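Long-range contacts in endoglucanase A (Clostridium longisporum, PDB 6Q1I), which hydrolyses internal beta-1,4-glucosidic bonds in barley beta-glucan, lichenan and carboxymethylcellulose, and also attacks xylan, this chain being the glycosyl hydrolase family 5 catalytic part of a longer protein: residues L158-L163 / Y209-S214; I154-N159 / A203-T208; N228-V233 / G277-I282; T71-T76 / I111-H116; G283-I288 / C314-N319. One frame throughout, in Å; residues are numbered along the deposited sequence. Where two conformers were deposited one is given.

In the fold
All five contacts lie in one closed (beta/alpha)8 barrel of eight parallel strands. Interactions 4, 2, 3 and 5 follow in series from the N terminus. Interaction 4 pairs strands 71-74 and 109-113 and closes the loop through helix 90-105. Interaction 2 pairs strands 153-156 and 204-208 around helix 175-194. Interaction 1 shares L158 and N159 with it, opens within its loop and closes after it, at 209-214, so the two cross. It joins the loops that follow these strands. Interaction 3 pairs strands 229-234 and 280-285 through helix 256-275. Interaction 5 pairs strand 280-285 with 314-318 through helix 293-309. R73 of interaction 4 reaches E156, N159 and Q284 of the others.

Interaction 1 (L158-L163 / Y209-S214). Unlike the reference sequence in segment 158-163: Q160 (reference Glu).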
# COMPACT_ATOMS: atom_id res chain seq x y z
N LEU A 158 -8.11 -2.29 -3.20
CA LEU A 158 -7.41 -2.18 -4.47
C LEU A 158 -6.17 -1.32 -4.23
O LEU A 158 -6.10 -0.59 -3.24
CB LEU A 158 -8.29 -1.50 -5.53
CG LEU A 158 -9.55 -2.25 -5.97
CD1 LEU A 158 -10.44 -1.33 -6.79
CD2 LEU A 158 -9.19 -3.49 -6.75
N ASN A 159 -5.23 -1.39 -5.17
CA ASN A 159 -3.94 -0.71 -5.04
C ASN A 159 -3.95 0.65 -5.73
O ASN A 159 -4.17 1.68 -5.08
CB ASN A 159 -2.84 -1.62 -5.59
CG ASN A 159 -1.49 -0.98 -5.55
OD1 ASN A 159 -1.15 -0.31 -4.57
ND2 ASN A 159 -0.71 -1.16 -6.60
N GLN A 160 -3.68 0.67 -7.03
CA GLN A 160 -3.65 1.90 -7.83
C GLN A 160 -4.56 1.76 -9.03
O GLN A 160 -4.13 1.87 -10.19
CB GLN A 160 -2.22 2.22 -8.25
CG GLN A 160 -1.30 2.53 -7.08
CD GLN A 160 0.10 2.95 -7.49
OE1 GLN A 160 0.51 2.78 -8.64
NE2 GLN A 160 0.83 3.48 -6.55
N PRO A 161 -5.85 1.53 -8.80
CA PRO A 161 -6.76 1.22 -9.91
C PRO A 161 -6.89 2.40 -10.86
O PRO A 161 -7.17 3.52 -10.44
CB PRO A 161 -8.08 0.90 -9.21
CG PRO A 161 -8.01 1.67 -7.93
CD PRO A 161 -6.57 1.57 -7.51
N ARG A 162 -6.70 2.14 -12.16
CA ARG A 162 -6.58 3.21 -13.13
C ARG A 162 -6.78 2.65 -14.53
O ARG A 162 -6.83 1.43 -14.73
CB ARG A 162 -5.20 3.89 -13.03
CG ARG A 162 -4.05 2.95 -13.40
CD ARG A 162 -2.68 3.48 -12.98
NE ARG A 162 -1.60 2.62 -13.44
CZ ARG A 162 -1.13 1.56 -12.78
NH1 ARG A 162 -1.64 1.19 -11.61
NH2 ARG A 162 -0.12 0.86 -13.28
N LEU A 163 -6.85 3.56 -15.52
CA LEU A 163 -7.01 3.18 -16.93
C LEU A 163 -5.64 2.89 -17.53
O LEU A 163 -5.07 3.67 -18.30
CB LEU A 163 -7.74 4.28 -17.70
CG LEU A 163 -9.20 4.53 -17.34
CD1 LEU A 163 -9.70 5.82 -18.01
CD2 LEU A 163 -10.09 3.36 -17.75
N TYR A 209 -8.58 7.00 -7.38
CA TYR A 209 -8.06 6.58 -8.68
C TYR A 209 -6.54 6.70 -8.68
O TYR A 209 -5.98 7.74 -8.32
CB TYR A 209 -8.68 7.46 -9.77
CG TYR A 209 -8.20 7.18 -11.18
CD1 TYR A 209 -8.97 6.45 -12.08
CD2 TYR A 209 -6.99 7.68 -11.63
CE1 TYR A 209 -8.53 6.20 -13.38
CE2 TYR A 209 -6.54 7.44 -12.92
CZ TYR A 209 -7.31 6.71 -13.79
OH TYR A 209 -6.88 6.46 -15.08
N ALA A 210 -5.88 5.60 -9.06
CA ALA A 210 -4.42 5.49 -9.12
C ALA A 210 -3.76 5.68 -7.76
O ALA A 210 -2.53 5.81 -7.68
CB ALA A 210 -3.80 6.43 -10.15
N ALA A 211 -4.53 5.66 -6.67
CA ALA A 211 -4.05 6.07 -5.35
C ALA A 211 -3.43 7.46 -5.37
O ALA A 211 -2.61 7.81 -4.53
CB ALA A 211 -3.11 5.05 -4.72
N SER A 212 -3.86 8.29 -6.32
CA SER A 212 -3.32 9.64 -6.42
C SER A 212 -3.93 10.56 -5.36
O SER A 212 -5.14 10.56 -5.13
CB SER A 212 -3.63 10.21 -7.80
OG SER A 212 -3.29 11.59 -7.83
N GLY A 213 -3.08 11.38 -4.76
CA GLY A 213 -3.51 12.44 -3.88
C GLY A 213 -3.78 13.76 -4.56
O GLY A 213 -3.91 14.78 -3.87
N SER A 214 -3.85 13.80 -5.88
CA SER A 214 -4.20 15.03 -6.56
C SER A 214 -5.59 15.49 -6.13
O SER A 214 -6.43 14.70 -5.69
CB SER A 214 -4.20 14.83 -8.08
OG SER A 214 -5.32 14.06 -8.50
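R162 and L163 lie against the ring of Y209. R162 CA sits over one ring face, 4.0 Å from the centroid, as a CH-pi contact. P161 O lies over a ring face too, off toward the rim. L163 N donates to Y209 OH at 2.9 Å, and this bond is nearly straight at 171°. Y209 OH also bonds Y168 O. The ring gets there because Y209 CG stands anti to the backbone N (chi1 178°).

A backbone bond, A210 N to P161 O, 2.8 Å, comes next. The donor lies well above the carbonyl plane. Next to it, Q160 CG packs on A210 O at 3.6 Å, and A211 CB meets N159 O at 3.6 Å. Y209 to S212 form a type I' turn.

Further out, R162 NH1 bonds Q160 O at 2.9 Å, close to the guanidinium plane, and R162 NE forms a salt bridge with E169. Q160 NE2 bonds H234 ND1. Q160 stands where the natural enzyme has the glutamate assigned, by similarity, as proton donor. The contact joins the loops after strands 153-156 and 204-208. The two cross-loop bonds, with the R162 grip on Q160 O, probably help fix the main chain at the donor position.

Interaction 2 (I154-N159 / A203-T208); sequences IFETLN and AVMMPT
Neighbouring parallel strands of the (beta/alpha)8 barrel meet here, 153-156 and 204-208. F155 pairs with V204 and E156 with M205. Three backbone bonds join them: F155 N to A203 O, M205 N to F155 O at 2.7 Å, and T157 N to M205 O at 2.9 Å.

E156 and M205 share one face of the sheet. The CG of E156 is anti to its backbone N (chi1 171°), and the extended chain brings OE1 to M205 CE at 3.5 Å. M205 bends at its third torsion. Its CG and SD pack on I154 CG2, with CG at 4.0 Å. V204 is on the face that F155 shares, where V204 CG1 meets T157 CG2 at 3.7 Å, the two side chains nearly at right angles. T157 OG1 touches M206 CB at 3.3 Å and bonds N185 OD1 of helix 175-194.

Beyond strand 153-156, L158 and N159 run along the P207 ring. Its CG is 3.3 Å from L158 O, and its CB is 3.5 Å from N159 O. E156 OE2 is buried and takes a salt bridge from R73 and a hydrogen bond from N113 ND2. Those partners probably favour a charged carboxylate, set against the methionine methyl inside the barrel.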
# COMPACT_ATOMS: atom_id res chain seq x y z
N ILE A 154 -5.79 -5.19 8.63
CA ILE A 154 -6.55 -4.20 7.87
C ILE A 154 -6.59 -4.69 6.43
O ILE A 154 -5.57 -5.13 5.91
CB ILE A 154 -5.80 -2.85 7.94
CG1 ILE A 154 -5.68 -2.37 9.39
CG2 ILE A 154 -6.47 -1.80 7.08
CD1 ILE A 154 -4.58 -1.35 9.58
N PHE A 155 -7.76 -4.62 5.79
CA PHE A 155 -7.87 -4.95 4.38
C PHE A 155 -7.78 -3.67 3.55
O PHE A 155 -8.23 -2.61 3.99
CB PHE A 155 -9.20 -5.64 4.06
CG PHE A 155 -9.38 -7.01 4.67
CD1 PHE A 155 -8.31 -7.81 5.03
CD2 PHE A 155 -10.66 -7.51 4.85
CE1 PHE A 155 -8.52 -9.07 5.57
CE2 PHE A 155 -10.87 -8.77 5.37
CZ PHE A 155 -9.80 -9.55 5.74
N GLU A 156 -7.21 -3.78 2.34
CA GLU A 156 -7.15 -2.67 1.38
C GLU A 156 -7.69 -3.19 0.06
O GLU A 156 -7.13 -4.12 -0.53
CB GLU A 156 -5.70 -2.17 1.26
CG GLU A 156 -5.48 -1.16 0.15
CD GLU A 156 -4.01 -0.88 -0.11
OE1 GLU A 156 -3.28 -0.62 0.86
OE2 GLU A 156 -3.59 -0.95 -1.29
N THR A 157 -8.80 -2.60 -0.42
CA THR A 157 -9.58 -3.21 -1.49
C THR A 157 -8.78 -3.37 -2.79
O THR A 157 -8.82 -4.42 -3.44
CB THR A 157 -10.83 -2.37 -1.77
OG1 THR A 157 -10.43 -1.02 -2.03
CG2 THR A 157 -11.82 -2.43 -0.60
N LEU A 158 -8.11 -2.29 -3.20
CA LEU A 158 -7.41 -2.18 -4.47
C LEU A 158 -6.17 -1.32 -4.23
O LEU A 158 -6.10 -0.59 -3.24
CB LEU A 158 -8.29 -1.50 -5.53
CG LEU A 158 -9.55 -2.25 -5.97
CD1 LEU A 158 -10.44 -1.33 -6.79
CD2 LEU A 158 -9.19 -3.49 -6.75
N ASN A 159 -5.23 -1.39 -5.17
CA ASN A 159 -3.94 -0.71 -5.04
C ASN A 159 -3.95 0.65 -5.73
O ASN A 159 -4.17 1.68 -5.08
CB ASN A 159 -2.84 -1.62 -5.59
CG ASN A 159 -1.49 -0.98 -5.55
OD1 ASN A 159 -1.15 -0.31 -4.57
ND2 ASN A 159 -0.71 -1.16 -6.60
N ALA A 203 -11.27 -2.55 9.88
CA ALA A 203 -10.93 -1.38 9.10
C ALA A 203 -10.61 -1.80 7.67
O ALA A 203 -9.90 -2.78 7.43
CB ALA A 203 -9.71 -0.69 9.71
N VAL A 204 -11.13 -1.02 6.71
CA VAL A 204 -10.92 -1.28 5.29
C VAL A 204 -10.43 -0.00 4.62
O VAL A 204 -11.14 1.00 4.60
CB VAL A 204 -12.19 -1.81 4.61
CG1 VAL A 204 -11.94 -2.00 3.11
CG2 VAL A 204 -12.65 -3.11 5.24
N MET A 205 -9.21 -0.05 4.10
CA MET A 205 -8.65 0.99 3.26
C MET A 205 -9.13 0.82 1.82
O MET A 205 -9.31 -0.30 1.34
CB MET A 205 -7.12 0.89 3.26
CG MET A 205 -6.47 1.34 4.54
SD MET A 205 -4.71 0.97 4.71
CE MET A 205 -4.06 1.75 3.25
N MET A 206 -9.33 1.95 1.14
CA MET A 206 -9.68 1.92 -0.27
C MET A 206 -9.11 3.16 -0.95
O MET A 206 -9.11 4.24 -0.34
CB MET A 206 -11.19 1.86 -0.50
CG MET A 206 -12.00 2.92 0.22
SD MET A 206 -13.77 2.63 0.12
CE MET A 206 -13.89 1.00 0.72
N PRO A 207 -8.59 3.02 -2.17
CA PRO A 207 -7.86 4.13 -2.79
C PRO A 207 -8.71 5.05 -3.64
O PRO A 207 -9.80 4.70 -4.12
CB PRO A 207 -6.86 3.40 -3.70
CG PRO A 207 -7.62 2.18 -4.12
CD PRO A 207 -8.41 1.76 -2.91
N THR A 208 -8.18 6.25 -3.83
CA THR A 208 -8.57 7.09 -4.94
C THR A 208 -8.12 6.44 -6.26
O THR A 208 -7.37 5.45 -6.27
CB THR A 208 -7.86 8.44 -4.83
OG1 THR A 208 -6.46 8.18 -4.80
CG2 THR A 208 -8.27 9.19 -3.58

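Interaction 3 (N228-V233 / G277-I282)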
# COMPACT_ATOMS: atom_id res chain seq x y z
N ASN A 228 -16.21 2.30 9.12
CA ASN A 228 -14.81 1.93 9.34
C ASN A 228 -14.01 1.86 8.05
O ASN A 228 -13.26 0.91 7.79
CB ASN A 228 -14.73 0.64 10.14
CG ASN A 228 -15.23 0.82 11.53
OD1 ASN A 228 -14.66 1.60 12.29
ND2 ASN A 228 -16.35 0.18 11.84
N VAL A 229 -14.11 2.91 7.25
CA VAL A 229 -13.36 3.09 6.02
C VAL A 229 -12.18 4.02 6.26
O VAL A 229 -12.28 4.99 7.03
CB VAL A 229 -14.28 3.65 4.91
CG1 VAL A 229 -13.47 4.10 3.68
CG2 VAL A 229 -15.33 2.60 4.53
N ILE A 230 -11.07 3.74 5.57
CA ILE A 230 -9.88 4.58 5.55
C ILE A 230 -9.56 4.87 4.09
O ILE A 230 -9.59 3.97 3.25
CB ILE A 230 -8.69 3.82 6.18
CG1 ILE A 230 -8.98 3.39 7.62
CG2 ILE A 230 -7.41 4.67 6.10
CD1 ILE A 230 -7.98 2.37 8.17
N ALA A 231 -9.25 6.13 3.78
CA ALA A 231 -8.77 6.46 2.44
C ALA A 231 -7.30 6.07 2.28
O ALA A 231 -6.50 6.28 3.20
CB ALA A 231 -8.93 7.96 2.19
N SER A 232 -6.95 5.55 1.11
CA SER A 232 -5.58 5.19 0.76
C SER A 232 -5.07 6.11 -0.36
O SER A 232 -5.68 6.18 -1.43
CB SER A 232 -5.52 3.74 0.27
OG SER A 232 -4.24 3.43 -0.25
N VAL A 233 -3.94 6.77 -0.13
CA VAL A 233 -3.20 7.44 -1.19
C VAL A 233 -1.75 7.00 -1.13
O VAL A 233 -1.25 6.56 -0.09
CB VAL A 233 -3.30 8.99 -1.14
CG1 VAL A 233 -4.74 9.44 -1.31
CG2 VAL A 233 -2.72 9.54 0.15
N GLY A 277 -15.18 12.66 6.31
CA GLY A 277 -15.49 11.79 7.43
C GLY A 277 -14.59 10.59 7.63
O GLY A 277 -14.96 9.70 8.41
N VAL A 278 -13.43 10.53 6.98
CA VAL A 278 -12.56 9.37 7.10
C VAL A 278 -11.11 9.74 7.39
O VAL A 278 -10.63 10.80 6.96
CB VAL A 278 -12.62 8.45 5.86
CG1 VAL A 278 -14.00 7.87 5.69
CG2 VAL A 278 -12.13 9.17 4.59
N PRO A 279 -10.36 8.86 8.05
CA PRO A 279 -8.91 9.02 8.12
C PRO A 279 -8.26 8.65 6.79
O PRO A 279 -8.90 8.12 5.88
CB PRO A 279 -8.49 8.05 9.23
CG PRO A 279 -9.61 7.07 9.33
CD PRO A 279 -10.84 7.63 8.70
N VAL A 280 -6.95 8.91 6.71
CA VAL A 280 -6.16 8.62 5.52
C VAL A 280 -4.85 7.95 5.93
O VAL A 280 -4.24 8.32 6.94
CB VAL A 280 -5.92 9.89 4.66
CG1 VAL A 280 -5.25 11.00 5.47
CG2 VAL A 280 -5.13 9.56 3.41
N VAL A 281 -4.43 6.96 5.15
CA VAL A 281 -3.14 6.31 5.29
C VAL A 281 -2.39 6.50 3.98
O VAL A 281 -2.93 6.25 2.90
CB VAL A 281 -3.30 4.81 5.60
CG1 VAL A 281 -1.99 4.05 5.38
CG2 VAL A 281 -3.83 4.59 7.01
N ILE A 282 -1.13 6.92 4.08
CA ILE A 282 -0.23 6.97 2.93
C ILE A 282 0.42 5.59 2.84
O ILE A 282 1.40 5.29 3.54
CB ILE A 282 0.80 8.09 3.06
CG1 ILE A 282 0.10 9.45 3.09
CG2 ILE A 282 1.79 8.05 1.91
CD1 ILE A 282 0.99 10.61 3.49
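A231 gives and accepts a backbone hydrogen bond across this strand pair. A231 N donates to P279 O at 2.9 Å, and A231 O accepts from V281 N, also at 2.9 Å and nearly straight (168°). V233 N to V281 O follows, longer at 3.2 Å. These bonds set strands 229-234 and 280-285 parallel, neighbours in the (beta/alpha)8 barrel, with A231 level with V280, S232 with V281 and V233 with I282. The short strand segments cross at -33°. CA-H...O contacts back up the pairing; in one, I282 CA approaches V233 O at 3.2 Å.

The packing falls on two faces. On the face of A231, V233, V280 and I282, the CG2 of V233 lies between V280 CG2 and I282 CG1, 4.1 Å from each. A chi1 of -62° sets V233 CG1 anti to the carbonyl carbon and puts CG2 between the backbone N and that carbon. A231 CB meets V278 CG2 on the same side. F273 of helix 256-275 covers A231, V233 and V280.

The face with S232 and V281 looks into the barrel. Here I230 CG2 touches V281 CG2 at 3.7 Å, and M205 of strand 204-208 packs on I230, S232 and V281. At the start of the pair, P279 CD rests on V229 O at 3.4 Å. The P279 ring and the I230 side chain cross near a right angle, and both touch V18 of helix 14-20. The backbone bonds thus satisfy buried N-H and C=O groups, while mostly apolar side chains pack against helix 256-275 outside and M205 inside.

Interaction 4 (T71-T76 / I111-H116)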
# COMPACT_ATOMS: atom_id res chain seq x y z
N THR A 71 3.81 -0.94 11.38
CA THR A 71 2.92 -1.50 10.38
C THR A 71 3.74 -2.12 9.26
O THR A 71 4.76 -1.56 8.84
CB THR A 71 2.05 -0.36 9.78
OG1 THR A 71 1.21 0.18 10.80
CG2 THR A 71 1.17 -0.85 8.65
N ILE A 72 3.28 -3.26 8.75
CA ILE A 72 3.79 -3.82 7.50
C ILE A 72 2.61 -3.95 6.53
O ILE A 72 1.56 -4.50 6.89
CB ILE A 72 4.54 -5.15 7.69
CG1 ILE A 72 5.87 -4.87 8.39
CG2 ILE A 72 4.75 -5.84 6.35
CD1 ILE A 72 6.76 -6.09 8.55
N ARG A 73 2.80 -3.44 5.32
CA ARG A 73 1.87 -3.69 4.22
C ARG A 73 2.40 -4.87 3.41
O ARG A 73 3.60 -4.92 3.09
CB ARG A 73 1.71 -2.44 3.36
CG ARG A 73 0.75 -2.56 2.18
CD ARG A 73 0.36 -1.20 1.71
NE ARG A 73 -0.46 -1.06 0.50
CZ ARG A 73 0.00 -0.84 -0.73
NH1 ARG A 73 1.31 -0.88 -0.99
NH2 ARG A 73 -0.84 -0.57 -1.71
N ILE A 74 1.52 -5.84 3.17
CA ILE A 74 1.83 -7.05 2.40
C ILE A 74 1.10 -6.91 1.07
O ILE A 74 -0.02 -7.42 0.91
CB ILE A 74 1.42 -8.32 3.16
CG1 ILE A 74 2.08 -8.36 4.54
CG2 ILE A 74 1.77 -9.58 2.35
CD1 ILE A 74 1.63 -9.52 5.41
N PRO A 75 1.68 -6.22 0.09
CA PRO A 75 1.02 -6.11 -1.21
C PRO A 75 0.95 -7.49 -1.84
O PRO A 75 1.93 -8.24 -1.84
CB PRO A 75 1.92 -5.14 -1.98
CG PRO A 75 3.29 -5.34 -1.37
CD PRO A 75 3.02 -5.59 0.10
N THR A 76 -0.24 -7.86 -2.33
CA THR A 76 -0.49 -9.22 -2.78
C THR A 76 -1.26 -9.19 -4.09
O THR A 76 -2.32 -8.55 -4.17
CB THR A 76 -1.26 -10.02 -1.72
OG1 THR A 76 -0.53 -10.01 -0.49
CG2 THR A 76 -1.45 -11.46 -2.15
N ILE A 111 -1.44 -4.48 6.65
CA ILE A 111 -2.35 -4.11 5.57
C ILE A 111 -2.22 -5.18 4.49
O ILE A 111 -1.14 -5.35 3.91
CB ILE A 111 -2.00 -2.74 4.98
CG1 ILE A 111 -2.07 -1.62 6.02
CG2 ILE A 111 -2.91 -2.45 3.79
CD1 ILE A 111 -1.35 -0.34 5.60
N LEU A 112 -3.31 -5.89 4.22
CA LEU A 112 -3.37 -6.91 3.17
C LEU A 112 -4.27 -6.38 2.07
O LEU A 112 -5.45 -6.08 2.32
CB LEU A 112 -3.93 -8.21 3.74
CG LEU A 112 -4.00 -9.37 2.74
CD1 LEU A 112 -2.59 -9.82 2.32
CD2 LEU A 112 -4.79 -10.54 3.33
N ASN A 113 -3.75 -6.26 0.85
CA ASN A 113 -4.49 -5.66 -0.26
C ASN A 113 -4.70 -6.66 -1.39
O ASN A 113 -4.38 -7.84 -1.28
CB ASN A 113 -3.80 -4.38 -0.75
CG ASN A 113 -2.59 -4.63 -1.62
OD1 ASN A 113 -2.21 -5.77 -1.87
ND2 ASN A 113 -1.98 -3.54 -2.09
N THR A 114 -5.33 -6.18 -2.47
CA THR A 114 -5.06 -6.67 -3.82
C THR A 114 -4.15 -5.65 -4.49
O THR A 114 -4.24 -4.44 -4.22
CB THR A 114 -6.33 -6.91 -4.65
OG1 THR A 114 -6.90 -5.67 -5.09
CG2 THR A 114 -7.36 -7.73 -3.90
N HIS A 115 -3.28 -6.12 -5.39
CA HIS A 115 -2.19 -5.29 -5.84
C HIS A 115 -2.22 -5.13 -7.37
O HIS A 115 -3.00 -4.31 -7.87
CB HIS A 115 -0.85 -5.72 -5.25
CG HIS A 115 0.14 -4.61 -5.21
ND1 HIS A 115 0.09 -3.61 -4.27
CD2 HIS A 115 1.17 -4.30 -6.04
CE1 HIS A 115 1.07 -2.75 -4.50
NE2 HIS A 115 1.73 -3.15 -5.57
N HIS A 116 -1.39 -5.86 -8.12
CA HIS A 116 -1.29 -5.64 -9.57
C HIS A 116 -2.39 -6.41 -10.31
O HIS A 116 -2.15 -7.43 -10.97
CB HIS A 116 0.07 -6.05 -10.10
CG HIS A 116 1.21 -5.21 -9.62
ND1 HIS A 116 1.18 -3.84 -9.63
CD2 HIS A 116 2.44 -5.56 -9.17
CE1 HIS A 116 2.34 -3.38 -9.20
NE2 HIS A 116 3.12 -4.40 -8.91
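The H115 ring carries P75 CB over one face, a CH-pi contact with CB 3.6 Å from the ring centroid. P75 and H115 lie at the C-terminal ends of strands 71-74 and 109-113, a beta-alpha-beta unit of the (beta/alpha)8 barrel. The edge of this ring meets N113, whose ND2 donates to H115 ND1 at 3.0 Å, in the ring plane. The R73 guanidinium has N113 ND2 over one face and I111 CG2 at its edge. Its plane stands 77° from the N113 amide. R73 NH2 and N113 ND2 are both donors and do not bond each other. R73 instead binds E156, N159, N26 and Q284.

The short segments 71-74 and 111-113 run parallel, 12° apart. I111 N bonds I72 O, and I74 N bonds I111 O at 2.8 Å. R73 CG lies on I111 CB at 3.9 Å on one sheet face. L112 CD1 touches T76 OG1 at 3.5 Å on the other side.

Q284 stands in place of the nucleophile assigned by similarity, so R73 probably helps position that site. N113 CG lies between the backbone N and carbonyl carbon of its residue (chi1 77°). This swings OD1 to accept from T76 N at 2.9 Å, in the carbonyl plane.

Interaction 5 (G283-I288 / C314-N319). Unlike the reference sequence in segment 283-288: Q284 (reference Glu).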
# COMPACT_ATOMS: atom_id res chain seq x y z
N GLY A 283 -0.14 4.72 2.00
CA GLY A 283 0.29 3.33 1.97
C GLY A 283 1.57 3.06 1.22
O GLY A 283 2.11 1.95 1.34
N GLN A 284 2.06 4.04 0.46
CA GLN A 284 3.36 3.97 -0.19
C GLN A 284 3.96 5.37 -0.25
O GLN A 284 3.29 6.31 -0.67
CB GLN A 284 3.28 3.44 -1.63
CG GLN A 284 2.74 2.02 -1.77
CD GLN A 284 2.70 1.47 -3.19
OE1 GLN A 284 2.04 0.47 -3.46
NE2 GLN A 284 3.43 2.09 -4.08
N PHE A 285 5.23 5.48 0.14
CA PHE A 285 6.07 6.64 -0.13
C PHE A 285 7.51 6.16 -0.15
O PHE A 285 7.79 4.99 0.12
CB PHE A 285 5.84 7.79 0.87
CG PHE A 285 6.55 7.64 2.19
CD1 PHE A 285 6.22 6.63 3.07
CD2 PHE A 285 7.53 8.55 2.57
CE1 PHE A 285 6.87 6.50 4.30
CE2 PHE A 285 8.18 8.42 3.79
CZ PHE A 285 7.84 7.41 4.65
N GLY A 286 8.43 7.06 -0.44
CA GLY A 286 9.84 6.72 -0.46
C GLY A 286 10.57 7.57 -1.48
O GLY A 286 9.99 8.43 -2.14
N SER A 287 11.87 7.31 -1.58
CA SER A 287 12.73 7.93 -2.58
C SER A 287 13.69 6.88 -3.13
O SER A 287 14.04 5.91 -2.45
CB SER A 287 13.54 9.09 -2.00
OG SER A 287 14.38 8.63 -0.96
N ILE A 288 14.09 7.09 -4.39
CA ILE A 288 15.03 6.18 -5.05
C ILE A 288 16.48 6.61 -4.81
O ILE A 288 16.76 7.73 -4.37
CB ILE A 288 14.73 6.03 -6.55
CG1 ILE A 288 14.98 7.33 -7.31
CG2 ILE A 288 13.29 5.55 -6.76
CD1 ILE A 288 14.85 7.19 -8.81
N CYS A 314 2.38 6.49 7.46
CA CYS A 314 3.04 6.45 6.16
C CYS A 314 3.92 5.21 6.10
O CYS A 314 4.61 4.87 7.06
CB CYS A 314 3.82 7.74 5.89
SG CYS A 314 4.87 8.27 7.24
N VAL A 315 3.86 4.54 4.96
CA VAL A 315 4.41 3.19 4.78
C VAL A 315 5.43 3.23 3.64
O VAL A 315 5.07 3.43 2.47
CB VAL A 315 3.28 2.19 4.51
CG1 VAL A 315 3.81 0.77 4.57
CG2 VAL A 315 2.12 2.36 5.51
N TRP A 316 6.70 3.01 3.98
CA TRP A 316 7.77 3.06 2.98
C TRP A 316 7.66 1.86 2.03
O TRP A 316 7.43 0.73 2.47
CB TRP A 316 9.13 3.03 3.69
CG TRP A 316 10.30 3.15 2.75
CD1 TRP A 316 10.86 2.15 2.00
CD2 TRP A 316 11.06 4.33 2.46
NE1 TRP A 316 11.90 2.64 1.25
CE2 TRP A 316 12.05 3.97 1.52
CE3 TRP A 316 11.01 5.66 2.91
CZ2 TRP A 316 12.98 4.89 1.02
CZ3 TRP A 316 11.94 6.56 2.42
CH2 TRP A 316 12.91 6.18 1.48
N TRP A 317 7.85 2.11 0.73
CA TRP A 317 7.88 1.04 -0.27
C TRP A 317 9.28 0.44 -0.35
O TRP A 317 10.21 1.08 -0.84
CB TRP A 317 7.47 1.58 -1.65
CG TRP A 317 7.47 0.50 -2.68
CD1 TRP A 317 8.43 0.27 -3.64
CD2 TRP A 317 6.50 -0.55 -2.84
NE1 TRP A 317 8.11 -0.86 -4.37
CE2 TRP A 317 6.93 -1.38 -3.90
CE3 TRP A 317 5.30 -0.87 -2.18
CZ2 TRP A 317 6.20 -2.49 -4.33
CZ3 TRP A 317 4.58 -1.97 -2.60
CH2 TRP A 317 5.03 -2.77 -3.66
N ASP A 318 9.46 -0.80 0.13
CA ASP A 318 10.76 -1.47 0.12
C ASP A 318 10.73 -2.70 -0.78
O ASP A 318 10.24 -3.76 -0.38
CB ASP A 318 11.22 -1.85 1.53
CG ASP A 318 12.69 -2.23 1.58
OD1 ASP A 318 13.20 -2.64 0.52
OD2 ASP A 318 13.32 -2.10 2.64
N ASN A 319 11.27 -2.56 -1.99
CA ASN A 319 11.32 -3.65 -2.95
C ASN A 319 12.66 -4.39 -2.96
O ASN A 319 12.88 -5.21 -3.84
CB ASN A 319 10.97 -3.16 -4.35
CG ASN A 319 11.88 -2.05 -4.83
OD1 ASN A 319 12.85 -1.69 -4.17
ND2 ASN A 319 11.55 -1.48 -5.99
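The active-site end of the (beta/alpha)8 barrel holds this contact, within the unit of strand 280-285, helix 293-309 and strand 314-318. Q284 replaces the glutamate assigned as nucleophile by similarity. Two backbone bonds join the strands. F285 N donates to V315 O at 3.1 Å with a bent angle of 137°, and W317 N donates to F285 O at 2.9 Å. The segments cross steeply, and between them F285 with W316 is the one bridge.

Q284 and W317 lie side by side and point the same way. Q284 OE1 comes to W317 CZ3 at 3.6 Å, while NE2 lies over a face of the indole, toward its rim. The amide and ring planes are 30° apart. R73 NH1 also bonds Q284 OE1.

F285 and W316 pack against helices 293-309 and 343-356. The edge of W316 points at the face of F285, T-shaped, with centroids 5.5 Å apart and planes at 75°. C314 SG sits obliquely by the F285 ring as a sulfur-aromatic contact. W316 CG is anti to its backbone N, and this brings one face of the indole against the chain at G286. G286 CA then stands over the six-membered ring, 3.6 Å from its centroid, and S287 N approaches W316 CH2 at 3.4 Å. W316 NE1 bonds F330 O. L349 of helix 343-356 packs on both F285 and W316.

A nucleophile position, here assigned by similarity, at the C-terminal end of strand 280-285, with W317 of strand 314-318 beside it, is typical of family 5 glycoside hydrolases.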